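Local coordinates for GTP-binding protein REM 1 (Homo sapiens, PDB 2NZJ) that binds GDP and magnesium as a small GTPase of the Ras family and probably cycles between GDP- and GTP-bound states in signalling, at residues V7-D12 / V82-I87; T18-L23 / I146-T151; G78-I83 / H111-L116. All coordinates share one frame; numbering follows the deposited sequence.

Interaction 1 of 3, residues V7-D12 / V82-I87; sequences VVLLGD and VIVYSI
Leu9 and Val82 lie side by side on one face of the sheet, their side chains pointing the same way. The touching branch of Leu9 is CD2, which rests 3.6 Å from Val82 CB and bears on Val82 CG1 as well. With Leu9 CG anti to the carbonyl carbon (chi1 -74°), CD1 continues the extended chain and the other branch, CD2, is the one turned to the neighbouring strand, where it also reaches Val84 CG2 at 4.1 Å. The second branch of Val82 is used too: CG2 meets Val7 CG1 at 3.9 Å, the two valines crossing at a slant. Val82 is thus wedged by one methyl against Leu9 and by the other against Val7. On the reverse face Leu10 and Ile83 pair more loosely, CD1 to CG1 at 4.3 Å, under Leu103 of helix 90-105.

The axes of strand segments 7-10 and 82-86 run parallel, 24° apart, and three bonds alternate between them: Val82 N to Val8 O, Leu10 N to Val82 O, and Val84 N to Leu10 O, the last 2.8 Å long and almost straight at 178°. Gly11 keeps its CA 3.5 Å from Val84 O in a CA-H...O contact. With backbone N-H and C=O groups paired between strands and aliphatic side chains on both faces, the contact is a buried parallel ladder leading toward the GDP site, where Asp12 touches the nucleotide.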
ATOM      1  N   VAL A   7      -3.781  -4.594   6.589  1.00 21.24           N
ATOM      2  CA  VAL A   7      -3.113  -3.620   5.746  1.00 21.28           C
ATOM      3  C   VAL A   7      -4.128  -3.053   4.778  1.00 21.34           C
ATOM      4  O   VAL A   7      -4.741  -3.792   4.005  1.00 21.55           O
ATOM      5  CB  VAL A   7      -1.986  -4.255   4.895  1.00 21.70           C
ATOM      6  CG1 VAL A   7      -1.351  -3.193   3.963  1.00 19.97           C
ATOM      7  CG2 VAL A   7      -0.934  -4.903   5.790  1.00 20.86           C
ATOM      8  N   VAL A   8      -4.292  -1.740   4.789  1.00 21.16           N
ATOM      9  CA  VAL A   8      -5.330  -1.124   3.985  1.00 21.10           C
ATOM     10  C   VAL A   8      -4.716  -0.406   2.766  1.00 21.30           C
ATOM     11  O   VAL A   8      -3.804   0.406   2.943  1.00 21.01           O
ATOM     12  CB  VAL A   8      -6.203  -0.191   4.858  1.00 20.94           C
ATOM     13  CG1 VAL A   8      -7.460   0.163   4.155  1.00 20.40           C
ATOM     14  CG2 VAL A   8      -6.553  -0.870   6.176  1.00 20.95           C
ATOM     15  N   LEU A   9      -5.201  -0.739   1.549  1.00 21.53           N
ATOM     16  CA  LEU A   9      -4.757  -0.083   0.275  1.00 21.67           C
ATOM     17  C   LEU A   9      -5.618   1.133  -0.075  1.00 21.60           C
ATOM     18  O   LEU A   9      -6.811   1.006  -0.294  1.00 22.14           O
ATOM     19  CB  LEU A   9      -4.801  -1.040  -0.929  1.00 21.53           C
ATOM     20  CG  LEU A   9      -3.744  -2.136  -1.062  1.00 22.34           C
ATOM     21  CD1 LEU A   9      -4.102  -3.097  -2.187  1.00 22.67           C
ATOM     22  CD2 LEU A   9      -2.367  -1.540  -1.291  1.00 22.95           C
ATOM     23  N   LEU A  10      -4.999   2.305  -0.160  1.00 21.77           N
ATOM     24  CA  LEU A  10      -5.685   3.531  -0.531  1.00 21.69           C
ATOM     25  C   LEU A  10      -5.107   4.115  -1.832  1.00 22.01           C
ATOM     26  O   LEU A  10      -3.958   3.860  -2.183  1.00 22.19           O
ATOM     27  CB  LEU A  10      -5.533   4.586   0.563  1.00 21.52           C
ATOM     28  CG  LEU A  10      -6.043   4.281   1.963  1.00 21.53           C
ATOM     29  CD1 LEU A  10      -5.509   5.331   2.930  1.00 20.88           C
ATOM     30  CD2 LEU A  10      -7.569   4.192   2.006  1.00 20.10           C
ATOM     31  N   GLY A  11      -5.906   4.952  -2.496  1.00 22.03           N
ATOM     32  CA  GLY A  11      -5.503   5.664  -3.692  1.00 22.19           C
ATOM     33  C   GLY A  11      -6.621   5.805  -4.713  1.00 22.37           C
ATOM     34  O   GLY A  11      -7.594   5.052  -4.691  1.00 22.58           O
ATOM     35  N   ASP A  12      -6.456   6.741  -5.637  1.00 22.40           N
ATOM     36  CA  ASP A  12      -7.425   6.955  -6.708  1.00 23.02           C
ATOM     37  C   ASP A  12      -7.671   5.714  -7.588  1.00 22.76           C
ATOM     38  O   ASP A  12      -6.817   4.839  -7.684  1.00 22.63           O
ATOM     39  CB  ASP A  12      -6.961   8.105  -7.613  1.00 23.12           C
ATOM     40  CG  ASP A  12      -7.245   9.474  -7.016  1.00 24.77           C
ATOM     41  OD1 ASP A  12      -7.843   9.561  -5.916  1.00 27.08           O
ATOM     42  OD2 ASP A  12      -6.883  10.476  -7.659  1.00 27.90           O
ATOM     43  N   VAL A  82      -1.126   1.475   2.882  1.00 10.45           N
ATOM     44  CA  VAL A  82      -0.373   1.628   1.632  1.00  9.98           C
ATOM     45  C   VAL A  82      -1.133   2.582   0.704  1.00 10.12           C
ATOM     46  O   VAL A  82      -2.164   2.227   0.152  1.00 10.06           O
ATOM     47  CB  VAL A  82      -0.127   0.278   0.940  1.00  9.56           C
ATOM     48  CG1 VAL A  82       0.615   0.445  -0.360  1.00  7.18           C
ATOM     49  CG2 VAL A  82       0.645  -0.593   1.852  1.00  9.39           C
ATOM     50  N   ILE A  83      -0.615   3.800   0.568  1.00 10.37           N
ATOM     51  CA  ILE A  83      -1.185   4.816  -0.313  1.00 10.24           C
ATOM     52  C   ILE A  83      -0.505   4.715  -1.666  1.00 10.32           C
ATOM     53  O   ILE A  83       0.666   5.046  -1.791  1.00 10.55           O
ATOM     54  CB  ILE A  83      -0.930   6.251   0.217  1.00 10.22           C
ATOM     55  CG1 ILE A  83      -1.663   6.498   1.530  1.00 10.67           C
ATOM     56  CG2 ILE A  83      -1.347   7.293  -0.806  1.00  9.35           C
ATOM     57  CD1 ILE A  83      -1.150   7.719   2.316  1.00  9.63           C
ATOM     58  N   VAL A  84      -1.249   4.274  -2.676  1.00 10.30           N
ATOM     59  CA  VAL A  84      -0.714   4.019  -4.019  1.00  9.74           C
ATOM     60  C   VAL A  84      -1.098   5.151  -4.958  1.00 10.05           C
ATOM     61  O   VAL A  84      -2.234   5.593  -4.934  1.00 10.58           O
ATOM     62  CB  VAL A  84      -1.294   2.728  -4.578  1.00  9.39           C
ATOM     63  CG1 VAL A  84      -0.804   2.461  -6.015  1.00  7.52           C
ATOM     64  CG2 VAL A  84      -0.981   1.571  -3.618  1.00  9.13           C
ATOM     65  N   TYR A  85      -0.149   5.628  -5.769  1.00 10.37           N
ATOM     66  CA  TYR A  85      -0.446   6.502  -6.924  1.00 10.01           C
ATOM     67  C   TYR A  85       0.261   5.931  -8.165  1.00  9.99           C
ATOM     68  O   TYR A  85       1.083   5.019  -8.054  1.00  9.85           O
ATOM     69  CB  TYR A  85      -0.063   7.980  -6.640  1.00  9.68           C
ATOM     70  CG  TYR A  85       1.409   8.206  -6.522  1.00  9.40           C
ATOM     71  CD1 TYR A  85       2.060   8.005  -5.328  1.00 10.03           C
ATOM     72  CD2 TYR A  85       2.163   8.566  -7.618  1.00 11.47           C
ATOM     73  CE1 TYR A  85       3.411   8.161  -5.208  1.00 10.37           C
ATOM     74  CE2 TYR A  85       3.566   8.706  -7.516  1.00 11.78           C
ATOM     75  CZ  TYR A  85       4.172   8.497  -6.299  1.00 10.76           C
ATOM     76  OH  TYR A  85       5.531   8.679  -6.151  1.00 10.32           O
ATOM     77  N   SER A  86      -0.091   6.445  -9.338  1.00 10.04           N
ATOM     78  CA  SER A  86       0.597   6.105 -10.578  1.00  9.97           C
ATOM     79  C   SER A  86       1.582   7.193 -10.961  1.00 10.12           C
ATOM     80  O   SER A  86       1.216   8.349 -11.078  1.00 10.22           O
ATOM     81  CB  SER A  86      -0.388   5.932 -11.716  1.00  9.86           C
ATOM     82  OG  SER A  86       0.310   5.693 -12.922  1.00  9.29           O
ATOM     83  N   ILE A  87       2.826   6.805 -11.212  1.00 10.71           N
ATOM     84  CA  ILE A  87       3.863   7.748 -11.647  1.00 10.82           C
ATOM     85  C   ILE A  87       3.549   8.442 -12.976  1.00 11.55           C
ATOM     86  O   ILE A  87       4.173   9.448 -13.289  1.00 11.80           O
ATOM     87  CB  ILE A  87       5.235   7.060 -11.800  1.00 10.80           C
ATOM     88  CG1 ILE A  87       5.167   5.965 -12.879  1.00 10.76           C
ATOM     89  CG2 ILE A  87       5.714   6.533 -10.448  1.00  8.98           C
ATOM     90  CD1 ILE A  87       6.381   5.860 -13.753  1.00  9.16           C
TER

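Interaction 2 of 3, residues T18-L23 / I146-T151; sequences TSLASL and IETSAT. With MG (magnesium ion), chain E; GDP (guanosine-5'-diphosphate), chain G.
The GDP pocket is closed along one side where Ser19, Leu20 and Leu23 of helix 17-25 meet Thr148 and Ala150 of the loop that follows strand 144-147. Ala150 is touched by all three helix residues: its CB sits 3.8 Å from Ser19 CB and is also approached by Leu20 CD2. Leu23 comes in one turn later, laying CD1 3.3 Å from Ala150 O and covering the CA and CB of the same residue. Leu20 CD2 additionally crosses Thr148 at 3.7 Å from OG1. That hydroxyl stands between its own backbone N and carbonyl carbon (chi1 67°), and its polar partner is Asn119 OD1. No hydrogen bond links the two segments directly; the nucleotide supplies the polar connection.

Residues 146-151 carry the Ser-Ala pair that, as in Ras, reads the guanine base: Ala150 N donates to GDP O6 over 2.8 Å, at an angle of 142°. Helix 17-25 follows the P-loop, and its first residues bind phosphate oxygens together with backbone amides of the loop. Ser19 grips one alpha-phosphate oxygen, O2A, twice, through its backbone N and, at 2.7 Å, through OG, which is placed anti to the carbonyl carbon. Thr18 N donates to beta-phosphate oxygen O2B at 2.8 Å and 165°.

Thr18 OG1, 2.2 Å from the magnesium ion, shares an octahedral shell with O2B and four waters. It lies opposite water 4, which donates to O3B, while water 1 donates to O1A. The hydroxyl of Thr18 is also hydrogen-bonded to Asp58, a second-shell partner. Asp122 and Lys120 bond to GDP as well, and Asp122 also holds the hydroxyl of Ser149, next to the base.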
ATOM      1  N   THR A  18      -5.896  -2.969  -6.970  1.00 18.59           N
ATOM      2  CA  THR A  18      -6.348  -4.334  -7.104  1.00 18.39           C
ATOM      3  C   THR A  18      -5.260  -5.237  -7.715  1.00 18.53           C
ATOM      4  O   THR A  18      -5.117  -6.389  -7.323  1.00 18.98           O
ATOM      5  CB  THR A  18      -7.695  -4.408  -7.877  1.00 18.45           C
ATOM      6  OG1 THR A  18      -8.704  -3.704  -7.137  1.00 16.45           O
ATOM      7  CG2 THR A  18      -8.161  -5.895  -8.096  1.00 17.70           C
ATOM      8  N   SER A  19      -4.481  -4.720  -8.645  1.00 18.59           N
ATOM      9  CA  SER A  19      -3.405  -5.502  -9.244  1.00 18.80           C
ATOM     10  C   SER A  19      -2.340  -5.890  -8.207  1.00 18.95           C
ATOM     11  O   SER A  19      -1.945  -7.056  -8.123  1.00 19.14           O
ATOM     12  CB  SER A  19      -2.775  -4.735 -10.395  1.00 18.72           C
ATOM     13  OG  SER A  19      -3.767  -4.327 -11.317  1.00 18.17           O
ATOM     14  N   LEU A  20      -1.924  -4.918  -7.391  1.00 18.78           N
ATOM     15  CA  LEU A  20      -0.961  -5.163  -6.334  1.00 18.52           C
ATOM     16  C   LEU A  20      -1.507  -6.195  -5.337  1.00 18.98           C
ATOM     17  O   LEU A  20      -0.791  -7.082  -4.892  1.00 18.89           O
ATOM     18  CB  LEU A  20      -0.623  -3.849  -5.615  1.00 18.65           C
ATOM     19  CG  LEU A  20       0.086  -2.758  -6.443  1.00 18.29           C
ATOM     20  CD1 LEU A  20       0.178  -1.476  -5.663  1.00 18.99           C
ATOM     21  CD2 LEU A  20       1.465  -3.165  -6.913  1.00 15.43           C
ATOM     22  N   ALA A  21      -2.790  -6.091  -5.004  1.00 19.57           N
ATOM     23  CA  ALA A  21      -3.420  -7.037  -4.080  1.00 19.76           C
ATOM     24  C   ALA A  21      -3.483  -8.450  -4.640  1.00 19.84           C
ATOM     25  O   ALA A  21      -3.263  -9.404  -3.895  1.00 19.81           O
ATOM     26  CB  ALA A  21      -4.816  -6.551  -3.649  1.00 19.64           C
ATOM     27  N   SER A  22      -3.766  -8.586  -5.932  1.00 20.14           N
ATOM     28  CA  SER A  22      -3.851  -9.910  -6.556  1.00 20.85           C
ATOM     29  C   SER A  22      -2.499 -10.605  -6.606  1.00 20.66           C
ATOM     30  O   SER A  22      -2.412 -11.814  -6.446  1.00 20.80           O
ATOM     31  CB  SER A  22      -4.401  -9.831  -7.987  1.00 21.24           C
ATOM     32  OG  SER A  22      -5.643  -9.139  -8.026  1.00 23.75           O
ATOM     33  N   LEU A  23      -1.448  -9.846  -6.871  1.00 20.70           N
ATOM     34  CA  LEU A  23      -0.104 -10.395  -6.818  1.00 20.65           C
ATOM     35  C   LEU A  23       0.228 -10.811  -5.388  1.00 20.69           C
ATOM     36  O   LEU A  23       0.850 -11.842  -5.171  1.00 20.40           O
ATOM     37  CB  LEU A  23       0.922  -9.387  -7.354  1.00 20.71           C
ATOM     38  CG  LEU A  23       0.892  -9.178  -8.882  1.00 20.85           C
ATOM     39  CD1 LEU A  23       1.893  -8.079  -9.278  1.00 19.75           C
ATOM     40  CD2 LEU A  23       1.165 -10.497  -9.649  1.00 17.66           C
ATOM     41  N   ILE A 146       8.437   3.482  -2.016  1.00 31.14           N
ATOM     42  CA  ILE A 146       8.941   2.549  -2.990  1.00 31.04           C
ATOM     43  C   ILE A 146       8.173   2.739  -4.294  1.00 31.14           C
ATOM     44  O   ILE A 146       7.042   3.203  -4.291  1.00 31.68           O
ATOM     45  CB  ILE A 146       8.779   1.127  -2.470  1.00 31.43           C
ATOM     46  CG1 ILE A 146       9.594   0.146  -3.313  1.00 31.07           C
ATOM     47  CG2 ILE A 146       7.275   0.750  -2.382  1.00 30.88           C
ATOM     48  CD1 ILE A 146       9.854  -1.172  -2.627  1.00 29.52           C
ATOM     49  N   GLU A 147       8.815   2.415  -5.404  1.00 31.31           N
ATOM     50  CA  GLU A 147       8.170   2.358  -6.713  1.00 31.12           C
ATOM     51  C   GLU A 147       8.054   0.904  -7.162  1.00 30.63           C
ATOM     52  O   GLU A 147       9.013   0.109  -7.040  1.00 29.64           O
ATOM     53  CB  GLU A 147       8.969   3.144  -7.735  1.00 31.36           C
ATOM     54  CG  GLU A 147       8.963   4.612  -7.400  1.00 34.82           C
ATOM     55  CD  GLU A 147       9.535   5.489  -8.485  1.00 36.74           C
ATOM     56  OE1 GLU A 147      10.519   5.101  -9.149  1.00 40.46           O
ATOM     57  OE2 GLU A 147       8.995   6.586  -8.645  1.00 36.70           O
ATOM     58  N   THR A 148       6.872   0.564  -7.671  1.00 29.84           N
ATOM     59  CA  THR A 148       6.590  -0.784  -8.095  1.00 29.57           C
ATOM     60  C   THR A 148       6.044  -0.790  -9.512  1.00 29.46           C
ATOM     61  O   THR A 148       5.728   0.272 -10.081  1.00 28.71           O
ATOM     62  CB  THR A 148       5.568  -1.431  -7.168  1.00 29.97           C
ATOM     63  OG1 THR A 148       4.293  -0.780  -7.303  1.00 29.95           O
ATOM     64  CG2 THR A 148       6.041  -1.350  -5.722  1.00 31.03           C
ATOM     65  N   SER A 149       5.959  -1.996 -10.072  1.00 29.34           N
ATOM     66  CA  SER A 149       5.163  -2.264 -11.261  1.00 29.69           C
ATOM     67  C   SER A 149       4.488  -3.622 -11.083  1.00 30.12           C
ATOM     68  O   SER A 149       5.160  -4.633 -10.916  1.00 30.23           O
ATOM     69  CB  SER A 149       6.013  -2.243 -12.535  1.00 29.55           C
ATOM     70  OG  SER A 149       5.292  -2.744 -13.653  1.00 29.46           O
ATOM     71  N   ALA A 150       3.160  -3.642 -11.135  1.00 30.79           N
ATOM     72  CA  ALA A 150       2.419  -4.887 -11.058  1.00 31.35           C
ATOM     73  C   ALA A 150       2.530  -5.700 -12.353  1.00 32.19           C
ATOM     74  O   ALA A 150       2.456  -6.931 -12.325  1.00 32.81           O
ATOM     75  CB  ALA A 150       0.962  -4.616 -10.729  1.00 31.29           C
ATOM     76  N   THR A 151       2.688  -5.030 -13.493  1.00 33.03           N
ATOM     77  CA  THR A 151       2.742  -5.739 -14.785  1.00 33.40           C
ATOM     78  C   THR A 151       4.114  -6.362 -15.067  1.00 33.56           C
ATOM     79  O   THR A 151       4.190  -7.376 -15.761  1.00 33.73           O
ATOM     80  CB  THR A 151       2.348  -4.827 -15.960  1.00 33.32           C
ATOM     81  OG1 THR A 151       3.253  -3.727 -16.022  1.00 35.99           O
ATOM     82  CG2 THR A 151       0.946  -4.286 -15.778  1.00 33.09           C
TER
HETATM   83 MG    MG E 252      -9.561  -1.918  -7.992  1.00 37.10          MG
HETATM   84  PB  GDP G1001      -7.242   0.040  -9.060  1.00 32.47           P
HETATM   85  O1B GDP G1001      -6.365   0.992  -8.290  1.00 32.09           O
HETATM   86  O2B GDP G1001      -7.577  -1.206  -8.312  1.00 29.89           O
HETATM   87  O3B GDP G1001      -8.507   0.816  -9.385  1.00 35.38           O
HETATM   88  O3A GDP G1001      -6.401  -0.261 -10.369  1.00 33.98           O
HETATM   89  PA  GDP G1001      -6.439  -1.695 -11.059  1.00 35.16           P
HETATM   90  O1A GDP G1001      -7.869  -2.110 -11.252  1.00 35.30           O
HETATM   91  O2A GDP G1001      -5.653  -2.717 -10.299  1.00 34.45           O
HETATM   92  O5' GDP G1001      -5.650  -1.392 -12.420  1.00 34.03           O
HETATM   93  C5' GDP G1001      -6.043  -0.337 -13.299  1.00 34.28           C
HETATM   94  C4' GDP G1001      -5.406  -0.585 -14.667  1.00 37.03           C
HETATM   95  O4' GDP G1001      -3.988  -0.255 -14.635  1.00 36.56           O
HETATM   96  C3' GDP G1001      -5.509  -2.061 -15.104  1.00 37.76           C
HETATM   97  O3' GDP G1001      -5.862  -2.196 -16.493  1.00 41.47           O
HETATM   98  C2' GDP G1001      -4.106  -2.605 -14.883  1.00 37.59           C
HETATM   99  O2' GDP G1001      -3.745  -3.620 -15.813  1.00 40.17           O
HETATM  100  C1' GDP G1001      -3.203  -1.387 -15.008  1.00 36.34           C
HETATM  101  N9  GDP G1001      -2.039  -1.476 -14.107  1.00 36.66           N
HETATM  102  C8  GDP G1001      -2.018  -1.747 -12.777  1.00 37.19           C
HETATM  103  N7  GDP G1001      -0.752  -1.712 -12.282  1.00 35.78           N
HETATM  104  C5  GDP G1001       0.036  -1.407 -13.306  1.00 35.79           C
HETATM  105  C6  GDP G1001       1.475  -1.234 -13.498  1.00 36.86           C
HETATM  106  O6  GDP G1001       2.229  -1.378 -12.512  1.00 36.67           O
HETATM  107  N1  GDP G1001       1.909  -0.918 -14.734  1.00 36.72           N
HETATM  108  C2  GDP G1001       1.078  -0.785 -15.790  1.00 36.67           C
HETATM  109  N2  GDP G1001       1.537  -0.467 -17.029  1.00 36.34           N
HETATM  110  N3  GDP G1001      -0.253  -0.953 -15.677  1.00 37.24           N
HETATM  111  C4  GDP G1001      -0.804  -1.255 -14.490  1.00 36.60           C
HETATM  112  O   HOH W   1      -9.713  -2.635  -9.647  1.00 31.91           O
HETATM  113  O   HOH W   2     -11.349  -2.706  -7.389  1.00 25.57           O
HETATM  114  O   HOH W   3      -9.472  -1.332  -6.041  1.00 31.93           O
HETATM  115  O   HOH W   4     -10.476  -0.285  -8.113  1.00 27.56           O

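Interaction 3 of 3, residues G78-I83 / H111-L116; sequences GSAYVI and HVPIIL
Ser79 turns its carbonyl toward the loop leading into strand 114-119: Ser79 O lies 3.0 Å from Val112 CG2 and 3.3 Å from Pro113 CD, two close carbon-to-carbonyl-oxygen contacts before the strand pairing begins. Val112 CG2, anti to its own backbone nitrogen, also approaches Ala80 CA. Ala80 sets its CB beside Pro113, under Leu167 of helix 156-171. At Tyr81 the parallel pairing begins, with Tyr81 N donating to Pro113 O over 3.1 Å. Its ring and Val112 meet obliquely, Tyr81 CD1 to Val112 CG2 at 4.0 Å, and the ring packs on Leu103 beyond, while Tyr81 O accepts from Ile115 N. Val82 adds on the opposite face a looser contact of CG2 with Ile115 CG1, 4.2 Å apart.

Ile83 divides its branches. With CG1 anti to the carbonyl carbon (chi1 -66°), CD1 reaches Ile114 CG2 at 3.8 Å, while CG2 touches Leu116 CD1 at the same distance. Its N-H goes to Ile115 O, bent to 145°. Ile115, donating through its N and accepting at its O, makes two successive rungs of the parallel ladder; aliphatic branches make the contact hydrophobic on both faces, with its polar backbone groups paired between the strands.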
ATOM      1  N   GLY A  78      -6.692   0.190  10.521  1.00 16.64           N
ATOM      2  CA  GLY A  78      -5.568  -0.424   9.850  1.00 16.21           C
ATOM      3  C   GLY A  78      -4.341  -0.544  10.743  1.00 15.70           C
ATOM      4  O   GLY A  78      -4.048   0.350  11.544  1.00 15.76           O
ATOM      5  N   SER A  79      -3.628  -1.662  10.609  1.00 14.81           N
ATOM      6  CA  SER A  79      -2.315  -1.820  11.234  1.00 13.90           C
ATOM      7  C   SER A  79      -1.268  -1.073  10.432  1.00 13.01           C
ATOM      8  O   SER A  79      -0.276  -0.616  10.981  1.00 12.72           O
ATOM      9  CB  SER A  79      -1.934  -3.297  11.314  1.00 13.88           C
ATOM     10  OG  SER A  79      -2.983  -4.060  11.876  1.00 14.65           O
ATOM     11  N   ALA A  80      -1.498  -0.974   9.130  1.00 12.51           N
ATOM     12  CA  ALA A  80      -0.632  -0.243   8.197  1.00 12.21           C
ATOM     13  C   ALA A  80      -1.458   0.237   7.012  1.00 12.07           C
ATOM     14  O   ALA A  80      -2.478  -0.371   6.669  1.00 12.38           O
ATOM     15  CB  ALA A  80       0.504  -1.140   7.711  1.00 11.98           C
ATOM     16  N   TYR A  81      -1.021   1.322   6.385  1.00 11.67           N
ATOM     17  CA  TYR A  81      -1.693   1.848   5.205  1.00 11.28           C
ATOM     18  C   TYR A  81      -0.714   1.975   4.051  1.00 11.03           C
ATOM     19  O   TYR A  81       0.389   2.501   4.235  1.00 11.20           O
ATOM     20  CB  TYR A  81      -2.306   3.204   5.529  1.00 11.58           C
ATOM     21  CG  TYR A  81      -3.472   3.090   6.465  1.00 11.67           C
ATOM     22  CD1 TYR A  81      -3.314   3.226   7.839  1.00 10.81           C
ATOM     23  CD2 TYR A  81      -4.741   2.824   5.971  1.00 11.62           C
ATOM     24  CE1 TYR A  81      -4.396   3.109   8.683  1.00 10.79           C
ATOM     25  CE2 TYR A  81      -5.806   2.696   6.797  1.00 11.32           C
ATOM     26  CZ  TYR A  81      -5.643   2.844   8.141  1.00 11.23           C
ATOM     27  OH  TYR A  81      -6.755   2.715   8.920  1.00 12.20           O
ATOM     28  N   VAL A  82      -1.126   1.475   2.882  1.00 10.45           N
ATOM     29  CA  VAL A  82      -0.373   1.628   1.632  1.00  9.98           C
ATOM     30  C   VAL A  82      -1.133   2.582   0.704  1.00 10.12           C
ATOM     31  O   VAL A  82      -2.164   2.227   0.152  1.00 10.06           O
ATOM     32  CB  VAL A  82      -0.127   0.278   0.940  1.00  9.56           C
ATOM     33  CG1 VAL A  82       0.615   0.445  -0.360  1.00  7.18           C
ATOM     34  CG2 VAL A  82       0.645  -0.593   1.852  1.00  9.39           C
ATOM     35  N   ILE A  83      -0.615   3.800   0.568  1.00 10.37           N
ATOM     36  CA  ILE A  83      -1.185   4.816  -0.313  1.00 10.24           C
ATOM     37  C   ILE A  83      -0.505   4.715  -1.666  1.00 10.32           C
ATOM     38  O   ILE A  83       0.666   5.046  -1.791  1.00 10.55           O
ATOM     39  CB  ILE A  83      -0.930   6.251   0.217  1.00 10.22           C
ATOM     40  CG1 ILE A  83      -1.663   6.498   1.530  1.00 10.67           C
ATOM     41  CG2 ILE A  83      -1.347   7.293  -0.806  1.00  9.35           C
ATOM     42  CD1 ILE A  83      -1.150   7.719   2.316  1.00  9.63           C
ATOM     43  N   HIS A 111       1.560   6.779  14.867  1.00 34.43           N
ATOM     44  CA  HIS A 111       1.951   5.467  15.380  1.00 34.57           C
ATOM     45  C   HIS A 111       1.525   4.275  14.481  1.00 34.29           C
ATOM     46  O   HIS A 111       1.263   3.180  14.987  1.00 34.66           O
ATOM     47  CB  HIS A 111       1.390   5.278  16.806  1.00 34.64           C
ATOM     48  N   VAL A 112       1.456   4.476  13.165  1.00 33.75           N
ATOM     49  CA  VAL A 112       1.118   3.386  12.229  1.00 33.15           C
ATOM     50  C   VAL A 112       1.958   3.529  10.957  1.00 32.40           C
ATOM     51  O   VAL A 112       2.067   4.646  10.418  1.00 32.24           O
ATOM     52  CB  VAL A 112      -0.414   3.374  11.905  1.00 33.82           C
ATOM     53  CG1 VAL A 112      -0.916   4.789  11.539  1.00 35.26           C
ATOM     54  CG2 VAL A 112      -0.751   2.387  10.811  1.00 32.73           C
ATOM     55  N   PRO A 113       2.590   2.420  10.489  1.00 31.19           N
ATOM     56  CA  PRO A 113       3.387   2.489   9.242  1.00 30.19           C
ATOM     57  C   PRO A 113       2.531   2.923   8.078  1.00 29.44           C
ATOM     58  O   PRO A 113       1.427   2.414   7.929  1.00 29.19           O
ATOM     59  CB  PRO A 113       3.857   1.042   9.021  1.00 30.17           C
ATOM     60  CG  PRO A 113       3.687   0.367  10.330  1.00 31.30           C
ATOM     61  CD  PRO A 113       2.602   1.078  11.095  1.00 30.96           C
ATOM     62  N   ILE A 114       3.042   3.857   7.281  1.00 29.08           N
ATOM     63  CA  ILE A 114       2.420   4.298   6.044  1.00 29.03           C
ATOM     64  C   ILE A 114       3.462   4.164   4.931  1.00 28.95           C
ATOM     65  O   ILE A 114       4.574   4.661   5.058  1.00 28.94           O
ATOM     66  CB  ILE A 114       1.935   5.767   6.177  1.00 29.06           C
ATOM     67  CG1 ILE A 114       1.095   5.945   7.437  1.00 29.09           C
ATOM     68  CG2 ILE A 114       1.103   6.199   4.981  1.00 29.21           C
ATOM     69  CD1 ILE A 114       0.310   7.258   7.482  1.00 29.31           C
ATOM     70  N   ILE A 115       3.116   3.450   3.865  1.00 29.23           N
ATOM     71  CA  ILE A 115       3.989   3.311   2.701  1.00 29.57           C
ATOM     72  C   ILE A 115       3.371   4.088   1.556  1.00 29.76           C
ATOM     73  O   ILE A 115       2.224   3.856   1.206  1.00 29.93           O
ATOM     74  CB  ILE A 115       4.156   1.819   2.241  1.00 30.08           C
ATOM     75  CG1 ILE A 115       4.291   0.860   3.439  1.00 29.61           C
ATOM     76  CG2 ILE A 115       5.353   1.688   1.291  1.00 28.73           C
ATOM     77  CD1 ILE A 115       5.606   0.947   4.128  1.00 30.47           C
ATOM     78  N   LEU A 116       4.133   5.011   0.988  1.00 30.23           N
ATOM     79  CA  LEU A 116       3.741   5.715  -0.241  1.00 30.52           C
ATOM     80  C   LEU A 116       4.292   4.891  -1.428  1.00 30.32           C
ATOM     81  O   LEU A 116       5.490   4.610  -1.500  1.00 30.44           O
ATOM     82  CB  LEU A 116       4.282   7.157  -0.234  1.00 30.25           C
ATOM     83  CG  LEU A 116       3.803   8.088  -1.354  1.00 31.88           C
ATOM     84  CD1 LEU A 116       2.290   8.233  -1.270  1.00 32.61           C
ATOM     85  CD2 LEU A 116       4.500   9.492  -1.360  1.00 30.51           C
TER

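Overall arrangement
Interactions 1 and 3 are buried and use opposite edges of strand 80-86: Val82 and Ile83 belong to both, and the order 4-10, 80-86, 114-119 is fixed in the middle of the sheet. Their chemistry is alike, backbone ladders between aliphatic faces. Interaction 2 is only partly buried, about 10 Å (centre to centre) from interaction 1 and 16 Å from interaction 3. It joins a helix to a loop without direct hydrogen bonds; GDP, hydrogen-bonded to both segments, is the polar link, and Thr18 holds magnesium on the helix side. Even so, Leu20 CD1 packs on Val84 CG2 and Ala21 on Leu9, while Ile146 N probably bonds to Leu116 O, extending the strand order to 144-147.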